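PDB 3NYY: putative glycyl-glycine endopeptidase lytM from Ruminococcus gnavus, which probably acts as an M23-family metalloendopeptidase that cleaves glycine-containing peptide cross-links of bacterial cell walls. Local coordinates for residues A[95-100]-A[246-251]; A[135-140]-A[213-218]; A[7-12]-A[73-78]; A[17-22]-A[230-235]. One frame throughout, in Å; residues are numbered along the deposited sequence.

Contact 1: A[95-100]-A[246-251]; sequences PIPQSL and IKCVYS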
# COMPACT_ATOMS: atom_id res chain seq x y z
N PRO A 95 -14.16 -6.88 -2.19
CA PRO A 95 -14.87 -6.70 -0.92
C PRO A 95 -15.47 -5.31 -0.65
O PRO A 95 -16.26 -5.17 0.28
CB PRO A 95 -13.79 -7.02 0.10
CG PRO A 95 -12.52 -6.65 -0.58
CD PRO A 95 -12.74 -7.12 -1.98
N ILE A 96 -15.09 -4.31 -1.45
CA ILE A 96 -15.60 -2.95 -1.25
C ILE A 96 -16.48 -2.58 -2.44
O ILE A 96 -16.03 -2.62 -3.58
CB ILE A 96 -14.51 -1.91 -1.12
CG1 ILE A 96 -13.43 -2.34 -0.12
CG2 ILE A 96 -15.14 -0.55 -0.64
CD1 ILE A 96 -13.92 -2.76 1.27
N PRO A 97 -17.76 -2.25 -2.17
CA PRO A 97 -18.64 -1.85 -3.26
C PRO A 97 -18.24 -0.55 -3.90
O PRO A 97 -17.49 0.24 -3.30
CB PRO A 97 -20.01 -1.68 -2.57
CG PRO A 97 -19.96 -2.45 -1.35
CD PRO A 97 -18.49 -2.35 -0.90
N GLN A 98 -18.72 -0.33 -5.13
CA GLN A 98 -18.61 0.99 -5.75
C GLN A 98 -19.89 1.77 -5.41
O GLN A 98 -20.97 1.19 -5.21
CB GLN A 98 -18.39 0.90 -7.26
CG GLN A 98 -19.39 0.08 -8.03
CD GLN A 98 -19.16 0.16 -9.56
OE1 GLN A 98 -19.26 1.24 -10.14
NE2 GLN A 98 -18.88 -0.99 -10.19
N SER A 99 -19.76 3.09 -5.33
CA SER A 99 -20.88 3.96 -4.97
C SER A 99 -21.82 4.23 -6.16
O SER A 99 -21.36 4.62 -7.23
CB SER A 99 -20.36 5.28 -4.41
OG SER A 99 -21.42 6.17 -4.12
N LEU A 100 -23.12 4.00 -5.96
CA LEU A 100 -24.16 4.36 -6.95
C LEU A 100 -24.45 5.85 -6.89
O LEU A 100 -24.74 6.47 -7.91
CB LEU A 100 -25.48 3.60 -6.69
CG LEU A 100 -25.57 2.20 -7.29
CD1 LEU A 100 -26.77 1.43 -6.72
CD2 LEU A 100 -25.62 2.26 -8.83
N ILE A 246 -19.45 -4.60 -6.59
CA ILE A 246 -20.91 -4.52 -6.50
C ILE A 246 -21.31 -3.05 -6.31
O ILE A 246 -20.55 -2.26 -5.75
CB ILE A 246 -21.44 -5.50 -5.42
CG1 ILE A 246 -22.91 -5.80 -5.67
CG2 ILE A 246 -21.23 -4.93 -4.07
CD1 ILE A 246 -23.43 -6.87 -4.74
N LYS A 247 -22.44 -2.65 -6.89
CA LYS A 247 -22.91 -1.27 -6.87
C LYS A 247 -23.89 -1.10 -5.73
O LYS A 247 -24.85 -1.87 -5.61
CB LYS A 247 -23.58 -0.93 -8.19
CG LYS A 247 -22.64 -0.87 -9.37
CD LYS A 247 -23.43 -0.79 -10.69
CE LYS A 247 -22.47 -0.66 -11.89
NZ LYS A 247 -23.11 -0.89 -13.24
N CYS A 248 -23.65 -0.09 -4.90
CA CYS A 248 -24.41 0.15 -3.65
C CYS A 248 -24.60 1.64 -3.45
O CYS A 248 -23.72 2.41 -3.83
CB CYS A 248 -23.61 -0.37 -2.42
SG CYS A 248 -23.50 -2.13 -2.27
N VAL A 249 -25.72 2.05 -2.83
CA VAL A 249 -25.87 3.42 -2.36
C VAL A 249 -25.19 3.46 -1.00
O VAL A 249 -25.57 2.70 -0.11
CB VAL A 249 -27.35 3.80 -2.21
CG1 VAL A 249 -27.44 5.20 -1.62
CG2 VAL A 249 -28.04 3.71 -3.59
N TYR A 250 -24.16 4.30 -0.85
CA TYR A 250 -23.41 4.36 0.43
C TYR A 250 -24.18 5.13 1.54
O TYR A 250 -24.21 4.70 2.70
CB TYR A 250 -22.09 5.08 0.24
CG TYR A 250 -20.90 4.25 -0.22
CD1 TYR A 250 -21.03 3.22 -1.16
CD2 TYR A 250 -19.63 4.56 0.25
CE1 TYR A 250 -19.90 2.50 -1.57
CE2 TYR A 250 -18.52 3.88 -0.15
CZ TYR A 250 -18.63 2.85 -1.07
OH TYR A 250 -17.50 2.15 -1.43
N SER A 251 -24.76 6.27 1.16
CA SER A 251 -25.30 7.26 2.12
C SER A 251 -26.81 7.33 2.07
O SER A 251 -27.38 7.57 1.01
CB SER A 251 -24.71 8.65 1.81
O HOH W 1 -17.59 -4.94 -4.42
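Gln98 pairs with Lys247, and Ser99 with Cys248, in a short parallel beta ladder. Its backbone bonds run from Gln98 N to Ile246 O (2.7 Å), from Cys248 N to Gln98 O (3.0 Å) and from Leu100 N to Cys248 O (2.7 Å). Upstream, a water accepts from Ile246 N and gives a weak bond to Ile96 O. A fourth direct bond comes from a side chain: Tyr250 OH donates to Pro97 O at 2.7 Å, reaching it from above the carbonyl plane, while Arg245 also donates to that oxygen. This two-stranded sheet ties the chain's C-terminal end to the 95-100 segment, closing a loop of some 145 residues that includes the M23 peptidase sheet. Side-chain packing flanks the ladder. Tyr250 has CG anti to its carbonyl carbon (chi1 -86°), and its ring comes back beside the first strand, where Ser99 CB sits over one face in a CH-pi contact, 4.2 Å from the centroid. Pro97 CB packs at 3.8 Å against Ile246 CG2. Gln98 and Lys247 lie side by side, pointing the same way, with Gln98 CD 3.6 Å from Lys247 CG, and Gln98 NE2 donates to Arg245 O.

Contact 2: A[135-140]-A[213-218]; sequences NTPGYY and FPVHLH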
# COMPACT_ATOMS: atom_id res chain seq x y z
N ASN A 135 -10.97 8.79 5.29
CA ASN A 135 -10.49 8.09 6.50
C ASN A 135 -11.48 8.27 7.64
O ASN A 135 -11.21 8.93 8.64
CB ASN A 135 -9.05 8.56 6.85
CG ASN A 135 -8.46 7.88 8.06
OD1 ASN A 135 -8.92 6.84 8.51
ND2 ASN A 135 -7.38 8.48 8.61
N THR A 136 -12.66 7.67 7.45
CA THR A 136 -13.71 7.75 8.44
C THR A 136 -14.36 6.38 8.58
O THR A 136 -14.64 5.73 7.58
CB THR A 136 -14.75 8.85 8.09
OG1 THR A 136 -15.81 8.86 9.06
CG2 THR A 136 -15.32 8.63 6.73
N PRO A 137 -14.56 5.94 9.83
CA PRO A 137 -15.19 4.64 10.03
C PRO A 137 -16.70 4.62 9.80
O PRO A 137 -17.35 5.65 9.87
CB PRO A 137 -14.87 4.34 11.49
CG PRO A 137 -14.90 5.62 12.15
CD PRO A 137 -14.32 6.61 11.13
N GLY A 138 -17.23 3.45 9.51
CA GLY A 138 -18.68 3.32 9.35
C GLY A 138 -19.25 3.88 8.06
O GLY A 138 -20.46 4.17 8.00
N TYR A 139 -18.41 4.05 7.06
CA TYR A 139 -18.78 4.67 5.79
C TYR A 139 -18.69 3.72 4.59
O TYR A 139 -19.66 3.58 3.86
CB TYR A 139 -17.93 5.92 5.56
CG TYR A 139 -18.14 6.54 4.21
CD1 TYR A 139 -19.26 7.32 3.92
CD2 TYR A 139 -17.20 6.36 3.22
CE1 TYR A 139 -19.44 7.89 2.66
CE2 TYR A 139 -17.37 6.89 1.95
CZ TYR A 139 -18.49 7.68 1.68
OH TYR A 139 -18.62 8.20 0.42
N TYR A 140 -17.53 3.09 4.39
CA TYR A 140 -17.37 2.10 3.34
C TYR A 140 -18.01 0.78 3.75
O TYR A 140 -17.61 0.17 4.74
CB TYR A 140 -15.89 1.82 3.03
CG TYR A 140 -15.12 2.91 2.38
CD1 TYR A 140 -14.55 3.92 3.15
CD2 TYR A 140 -14.98 2.93 1.01
CE1 TYR A 140 -13.82 4.93 2.55
CE2 TYR A 140 -14.26 3.95 0.39
CZ TYR A 140 -13.69 4.93 1.16
OH TYR A 140 -12.97 5.93 0.50
N PHE A 213 -5.65 3.49 14.66
CA PHE A 213 -4.94 3.43 13.38
C PHE A 213 -5.89 3.85 12.28
O PHE A 213 -7.04 4.06 12.57
CB PHE A 213 -4.38 2.04 13.17
CG PHE A 213 -5.36 0.95 13.43
CD1 PHE A 213 -6.32 0.64 12.50
CD2 PHE A 213 -5.29 0.20 14.61
CE1 PHE A 213 -7.23 -0.38 12.74
CE2 PHE A 213 -6.16 -0.82 14.86
CZ PHE A 213 -7.13 -1.11 13.92
N PRO A 214 -5.39 4.08 11.05
CA PRO A 214 -6.25 4.51 9.95
C PRO A 214 -7.34 3.51 9.59
O PRO A 214 -7.21 2.30 9.81
CB PRO A 214 -5.29 4.59 8.75
CG PRO A 214 -3.94 4.76 9.36
CD PRO A 214 -3.98 3.92 10.60
N VAL A 215 -8.40 4.05 9.02
CA VAL A 215 -9.52 3.22 8.59
C VAL A 215 -9.08 2.40 7.37
O VAL A 215 -8.56 2.93 6.38
CB VAL A 215 -10.75 4.07 8.28
CG1 VAL A 215 -11.85 3.27 7.58
CG2 VAL A 215 -11.30 4.69 9.60
N HIS A 216 -9.27 1.09 7.47
CA HIS A 216 -8.95 0.16 6.42
C HIS A 216 -9.61 -1.16 6.69
O HIS A 216 -9.98 -1.49 7.84
CB HIS A 216 -7.42 -0.06 6.34
CG HIS A 216 -6.83 -0.84 7.46
ND1 HIS A 216 -6.72 -0.38 8.76
CD2 HIS A 216 -6.28 -2.08 7.46
CE1 HIS A 216 -6.17 -1.33 9.51
NE2 HIS A 216 -5.86 -2.36 8.74
N LEU A 217 -9.78 -1.92 5.61
CA LEU A 217 -10.19 -3.32 5.73
C LEU A 217 -8.94 -4.18 5.66
O LEU A 217 -8.19 -4.10 4.68
CB LEU A 217 -11.07 -3.77 4.57
CG LEU A 217 -11.39 -5.26 4.54
CD1 LEU A 217 -12.21 -5.78 5.81
CD2 LEU A 217 -12.14 -5.62 3.22
N HIS A 218 -8.68 -4.99 6.69
CA HIS A 218 -7.66 -6.02 6.55
C HIS A 218 -8.34 -7.28 6.04
O HIS A 218 -9.28 -7.79 6.68
CB HIS A 218 -6.92 -6.29 7.86
CG HIS A 218 -6.00 -7.46 7.77
ND1 HIS A 218 -4.71 -7.34 7.31
CD2 HIS A 218 -6.21 -8.78 7.99
CE1 HIS A 218 -4.15 -8.55 7.27
NE2 HIS A 218 -5.03 -9.44 7.71
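Asn135 and Val215 bring their CA atoms to 5.4 Å, the point where the irregular loop 135-140 comes nearest the residues leading into strand 216-225. Asn135 has CG anti to its backbone N (chi1 -179°), which carries the amide across to the second segment; there OD1 accepts from Val215 N at 2.9 Å in a nearly straight bond (167° at the hydrogen), the donor tilted 31° from the amide carbonyl plane. Val215 answers with its two methyls. CG2 lies against Pro137 N at 3.5 Å and Pro137 CD at 3.9 Å, whereas CG1 sits 3.7 Å from Thr136 O. Immediately after Val215 comes His216-Leu217-His218, the HxH signature of M23 peptidases, whose second histidine is a zinc ligand in relatives such as LytM; the loop packs just before the strand that carries this probable metal-site histidine. His218 ND1 is hydrogen-bonded to Asp129 OD1, and Asp129 probably matches the aspartate ligand of the HxxxD motif in relatives. The His216 ring is fixed in rotation by ND1, which donates to Pro214 O at 2.9 Å with the oxygen close to the ring plane. The same ring makes an edge-to-face pair with Phe115 of the second subunit.

Contact 3: A[7-12]-A[73-78]; sequences RLQKPV and NQTGWD. With SO4 (sulfate ion), chain F.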
# COMPACT_ATOMS: atom_id res chain seq x y z
N ARG A 7 7.89 -29.88 -6.26
CA ARG A 7 7.08 -29.08 -5.37
C ARG A 7 5.79 -29.82 -5.11
O ARG A 7 5.28 -29.77 -4.01
CB ARG A 7 6.83 -27.70 -5.95
CG ARG A 7 8.04 -26.82 -5.97
CD ARG A 7 7.79 -25.64 -6.88
NE ARG A 7 9.03 -24.94 -7.18
CZ ARG A 7 9.48 -23.82 -6.61
NH1 ARG A 7 8.77 -23.14 -5.71
NH2 ARG A 7 10.63 -23.33 -6.98
N LEU A 8 5.32 -30.55 -6.09
CA LEU A 8 4.03 -31.21 -6.01
C LEU A 8 4.12 -32.46 -5.11
O LEU A 8 3.09 -32.95 -4.68
CB LEU A 8 3.51 -31.52 -7.42
CG LEU A 8 2.09 -31.93 -7.61
CD1 LEU A 8 1.20 -30.72 -7.22
CD2 LEU A 8 1.88 -32.36 -9.07
N GLN A 9 5.33 -32.91 -4.76
CA GLN A 9 5.53 -34.10 -3.90
C GLN A 9 5.34 -33.80 -2.43
O GLN A 9 5.26 -34.73 -1.64
CB GLN A 9 6.91 -34.73 -4.08
CG GLN A 9 7.28 -35.05 -5.53
CD GLN A 9 6.19 -35.76 -6.26
OE1 GLN A 9 5.85 -36.89 -5.91
NE2 GLN A 9 5.63 -35.12 -7.28
N LYS A 10 5.29 -32.52 -2.06
CA LYS A 10 5.07 -32.10 -0.67
C LYS A 10 3.80 -31.23 -0.62
O LYS A 10 3.41 -30.63 -1.61
CB LYS A 10 6.25 -31.24 -0.18
CG LYS A 10 7.61 -31.94 -0.13
CD LYS A 10 7.73 -32.85 1.07
CE LYS A 10 9.13 -33.48 1.17
NZ LYS A 10 9.44 -34.37 -0.01
N PRO A 11 3.14 -31.14 0.55
CA PRO A 11 1.97 -30.26 0.64
C PRO A 11 2.33 -28.84 0.18
O PRO A 11 3.41 -28.30 0.54
CB PRO A 11 1.63 -30.29 2.14
CG PRO A 11 2.17 -31.62 2.60
CD PRO A 11 3.44 -31.78 1.85
N VAL A 12 1.47 -28.27 -0.65
CA VAL A 12 1.85 -27.02 -1.34
C VAL A 12 1.51 -25.77 -0.54
O VAL A 12 2.20 -24.77 -0.66
CB VAL A 12 1.25 -26.98 -2.76
CG1 VAL A 12 1.77 -25.76 -3.54
CG2 VAL A 12 1.64 -28.28 -3.52
N ASN A 73 -2.45 -36.01 -14.35
CA ASN A 73 -1.95 -37.35 -14.08
C ASN A 73 -1.09 -37.48 -12.83
O ASN A 73 -0.87 -38.58 -12.35
CB ASN A 73 -1.16 -37.87 -15.30
CG ASN A 73 -2.07 -38.18 -16.49
OD1 ASN A 73 -2.83 -39.13 -16.44
ND2 ASN A 73 -1.99 -37.37 -17.54
N GLN A 74 -0.57 -36.36 -12.32
CA GLN A 74 0.39 -36.38 -11.25
C GLN A 74 -0.30 -36.71 -9.93
O GLN A 74 -1.37 -36.18 -9.64
CB GLN A 74 1.08 -35.04 -11.10
CG GLN A 74 1.95 -34.66 -12.25
CD GLN A 74 3.21 -35.52 -12.34
OE1 GLN A 74 3.69 -36.09 -11.35
NE2 GLN A 74 3.75 -35.59 -13.52
N THR A 75 0.32 -37.60 -9.17
CA THR A 75 -0.06 -37.74 -7.79
C THR A 75 0.26 -36.40 -7.16
O THR A 75 1.31 -35.78 -7.44
CB THR A 75 0.71 -38.87 -7.09
OG1 THR A 75 2.10 -38.53 -7.03
CG2 THR A 75 0.51 -40.17 -7.86
N GLY A 76 -0.67 -35.91 -6.35
CA GLY A 76 -0.56 -34.58 -5.78
C GLY A 76 -1.40 -33.54 -6.49
O GLY A 76 -1.76 -32.52 -5.89
N TRP A 77 -1.70 -33.76 -7.78
CA TRP A 77 -2.54 -32.79 -8.52
C TRP A 77 -3.85 -32.45 -7.79
O TRP A 77 -4.16 -31.27 -7.62
CB TRP A 77 -2.84 -33.28 -9.92
CG TRP A 77 -3.87 -32.46 -10.62
CD1 TRP A 77 -5.13 -32.84 -10.86
CD2 TRP A 77 -3.71 -31.16 -11.19
NE1 TRP A 77 -5.81 -31.84 -11.52
CE2 TRP A 77 -4.97 -30.80 -11.72
CE3 TRP A 77 -2.66 -30.24 -11.23
CZ2 TRP A 77 -5.19 -29.57 -12.35
CZ3 TRP A 77 -2.88 -29.01 -11.85
CH2 TRP A 77 -4.14 -28.68 -12.39
N ASP A 78 -4.58 -33.47 -7.38
CA ASP A 78 -5.92 -33.24 -6.81
C ASP A 78 -5.87 -32.27 -5.63
O ASP A 78 -6.62 -31.29 -5.60
CB ASP A 78 -6.63 -34.54 -6.42
CG ASP A 78 -7.09 -35.34 -7.66
OD1 ASP A 78 -7.26 -34.77 -8.79
OD2 ASP A 78 -7.30 -36.54 -7.50
S SO4 F . -9.56 -31.55 -12.05
O1 SO4 F . -8.78 -30.30 -12.06
O2 SO4 F . -10.24 -31.67 -10.77
O3 SO4 F . -10.50 -31.52 -13.15
O4 SO4 F . -8.56 -32.61 -12.20
O HOH W 2 3.48 -36.34 -8.66
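Leu8 pushes its branched end into the bend formed by Gln74, Thr75 and Gly76, and most of the tight packing is its doing. CG stands anti to the backbone N (chi1 -167°), which carries the branch point toward the bend, and chi2 of 66° then sets CD2 toward Gln74 and CD1 toward Gly76. CD2 touches Gln74 CB at 3.5 Å and approaches Thr75 O. Met46, Trp71 and Tyr80 also pack on this leucine, making it part of the apolar interior of the helical N-terminal domain. The bend itself is a type II beta turn from Gln74 to Trp77, closed by Trp77 N to Gln74 O at 3.1 Å. Gly76, with the positive phi favoured at its place in such a turn, is also the N-cap of helix 77-88. The buried indole of Trp77 packs against helices 37-48 and 61-71, and its NE1 donates in the ring plane to O4 of a sulfate ion at 2.9 Å. Arg85 binds that anion too, which probably came from the crystallisation liquor. Toward solvent the contact loosens and water takes over. One water molecule accepts from Gln9 NE2 (2.8 Å) and donates to both Gln74 OE1 (2.7 Å) and Thr75 O (2.6 Å), bridging the segments where their side chains approach only loosely; Gln9 NE2 donates to Phe5 O as well.

Contact 4: A[17-22]-A[230-235]; sequences DFRRQP and ISVNPY. With SO4 (sulfate ion), chain E.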
# COMPACT_ATOMS: atom_id res chain seq x y z
N ASP A 17 6.64 -19.96 -1.92
CA ASP A 17 6.30 -19.42 -3.23
C ASP A 17 4.78 -19.57 -3.53
O ASP A 17 4.22 -18.70 -4.16
CB ASP A 17 7.10 -20.08 -4.36
CG ASP A 17 8.56 -19.70 -4.37
OD1 ASP A 17 8.94 -18.66 -3.81
OD2 ASP A 17 9.34 -20.47 -4.95
N PHE A 18 4.14 -20.63 -3.05
CA PHE A 18 2.70 -20.72 -3.17
C PHE A 18 2.02 -19.62 -2.34
O PHE A 18 1.10 -18.93 -2.81
CB PHE A 18 2.20 -22.10 -2.76
CG PHE A 18 0.72 -22.22 -2.82
CD1 PHE A 18 0.09 -22.52 -4.03
CD2 PHE A 18 -0.07 -21.98 -1.70
CE1 PHE A 18 -1.30 -22.64 -4.10
CE2 PHE A 18 -1.46 -22.06 -1.77
CZ PHE A 18 -2.08 -22.39 -2.98
N ARG A 19 2.47 -19.44 -1.12
CA ARG A 19 1.84 -18.44 -0.26
C ARG A 19 1.92 -17.05 -0.83
O ARG A 19 1.00 -16.24 -0.67
CB ARG A 19 2.39 -18.48 1.15
CG ARG A 19 2.15 -19.77 1.85
CD ARG A 19 2.81 -19.79 3.22
NE ARG A 19 2.15 -18.85 4.14
CZ ARG A 19 2.56 -18.56 5.37
NH1 ARG A 19 3.66 -19.11 5.89
NH2 ARG A 19 1.86 -17.71 6.12
N ARG A 20 3.04 -16.77 -1.52
CA ARG A 20 3.24 -15.46 -2.13
C ARG A 20 2.34 -15.16 -3.34
O ARG A 20 2.06 -14.01 -3.63
CB ARG A 20 4.73 -15.30 -2.48
CG ARG A 20 5.10 -13.94 -3.13
CD ARG A 20 6.60 -13.70 -3.18
NE ARG A 20 7.31 -14.85 -3.77
CZ ARG A 20 7.61 -15.00 -5.05
NH1 ARG A 20 7.29 -14.07 -5.95
NH2 ARG A 20 8.20 -16.12 -5.45
N GLN A 21 1.88 -16.21 -4.04
CA GLN A 21 0.96 -16.11 -5.18
C GLN A 21 1.53 -15.27 -6.31
O GLN A 21 0.96 -14.26 -6.66
CB GLN A 21 -0.40 -15.58 -4.73
CG GLN A 21 -1.10 -16.42 -3.72
CD GLN A 21 -1.94 -17.54 -4.28
OE1 GLN A 21 -2.94 -17.31 -4.97
NE2 GLN A 21 -1.52 -18.81 -3.98
N PRO A 22 2.69 -15.67 -6.86
CA PRO A 22 3.35 -14.79 -7.85
C PRO A 22 2.59 -14.82 -9.19
O PRO A 22 2.60 -15.83 -9.86
CB PRO A 22 4.73 -15.41 -7.98
CG PRO A 22 4.59 -16.82 -7.58
CD PRO A 22 3.47 -16.88 -6.60
N ILE A 230 -3.27 -21.57 7.45
CA ILE A 230 -2.10 -20.96 6.80
C ILE A 230 -2.58 -19.77 5.99
O ILE A 230 -3.39 -19.94 5.08
CB ILE A 230 -1.40 -21.93 5.79
CG1 ILE A 230 -1.07 -23.28 6.44
CG2 ILE A 230 -0.14 -21.30 5.13
CD1 ILE A 230 -0.09 -23.20 7.57
N SER A 231 -2.05 -18.59 6.27
CA SER A 231 -2.36 -17.43 5.45
C SER A 231 -1.66 -17.50 4.08
O SER A 231 -0.51 -17.96 3.95
CB SER A 231 -1.96 -16.15 6.18
OG SER A 231 -0.54 -16.13 6.44
N VAL A 232 -2.37 -17.02 3.06
CA VAL A 232 -1.85 -16.86 1.69
C VAL A 232 -2.11 -15.45 1.22
O VAL A 232 -3.02 -14.79 1.72
CB VAL A 232 -2.47 -17.91 0.71
CG1 VAL A 232 -2.25 -19.31 1.25
CG2 VAL A 232 -3.94 -17.63 0.48
N ASN A 233 -1.33 -15.00 0.26
CA ASN A 233 -1.42 -13.62 -0.22
C ASN A 233 -2.73 -13.35 -0.95
O ASN A 233 -2.95 -13.91 -2.03
CB ASN A 233 -0.23 -13.33 -1.13
CG ASN A 233 -0.05 -11.87 -1.46
OD1 ASN A 233 -0.75 -10.98 -0.90
ND2 ASN A 233 0.97 -11.57 -2.33
N PRO A 234 -3.57 -12.41 -0.42
CA PRO A 234 -4.80 -12.12 -1.16
C PRO A 234 -4.61 -11.13 -2.30
O PRO A 234 -5.54 -10.91 -3.06
CB PRO A 234 -5.69 -11.45 -0.10
CG PRO A 234 -5.08 -11.79 1.20
CD PRO A 234 -3.60 -11.83 0.93
N TYR A 235 -3.44 -10.50 -2.40
CA TYR A 235 -3.31 -9.41 -3.34
C TYR A 235 -3.66 -9.80 -4.79
O TYR A 235 -4.47 -9.11 -5.44
CB TYR A 235 -1.90 -8.78 -3.25
CG TYR A 235 -1.66 -7.69 -4.27
CD1 TYR A 235 -2.09 -6.40 -3.99
CD2 TYR A 235 -1.06 -7.94 -5.52
CE1 TYR A 235 -1.90 -5.37 -4.88
CE2 TYR A 235 -0.89 -6.86 -6.43
CZ TYR A 235 -1.34 -5.60 -6.09
OH TYR A 235 -1.22 -4.47 -6.94
S SO4 E . 4.93 -19.07 9.71
O1 SO4 E . 3.95 -18.95 8.64
O2 SO4 E . 4.21 -19.08 10.98
O3 SO4 E . 5.69 -20.31 9.51
O4 SO4 E . 5.85 -17.94 9.68
O HOH W 3 -4.17 -14.40 -4.43
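Arg19 holds Ser231 side-on with two nitrogens of one guanidinium group, a two-pronged hold on the carbonyl and hydroxyl of one residue: NE donates to Ser231 O at 2.8 Å and NH2 to Ser231 OG at 2.9 Å. Both oxygens lie near the guanidinium plane, and a bend at chi3 (68°) turns its edge to Ser231. Ile230 CG2 covers one of its faces. The remaining nitrogen, NH1, donates at 2.8 Å to O1 of a sulfate ion, probably from the crystallisation liquor; Arg117 shares this anion. Ser231 OG has a further partner in Glu126. The contact joins the last turn of helix 16-20, in the N-terminal helical domain, to the end of strand 228-232, in the sheet of the M23 domain. Carbonyls at the helix C-terminus are taken up by Asn233: its N donates to Arg19 O at 2.8 Å and its ND2 to Arg20 O at 3.0 Å. ND2 also donates to Asp111, while OD1 accepts the capping bond from Tyr235 N, so this one amide serves the end of one helix and the start of another. Gln21 leaves the helix with positive phi and folds back, NE2 bonding to Phe18 O at 2.9 Å and lying over the centre of the Phe18 ring. A water then links Gln21 OE1 to Asn233 O.

Overall arrangement
Contacts 3 and 4 form one neighbourhood, their centres about 17 Å apart, joined by a salt bridge between Arg7 NH1 and Asp17 OD2 of 2.8 Å and by Val12 against Phe18. Contacts 1 and 2, with centres about 15 Å apart, make a second: Tyr250 packs on Tyr139 and Tyr140, and Pro95 on Leu217. Contact 4 lies between them, joining the helical domain to the M23 sheet. Contact 2 is at the probable metal site, that of His218 and Asp129; contact 4 reaches the same sheet one strand away, strand 228-232 beside 216-225, with its centre about 24 Å from that of contact 2. Contact 3 is about 40 Å off, centre to centre.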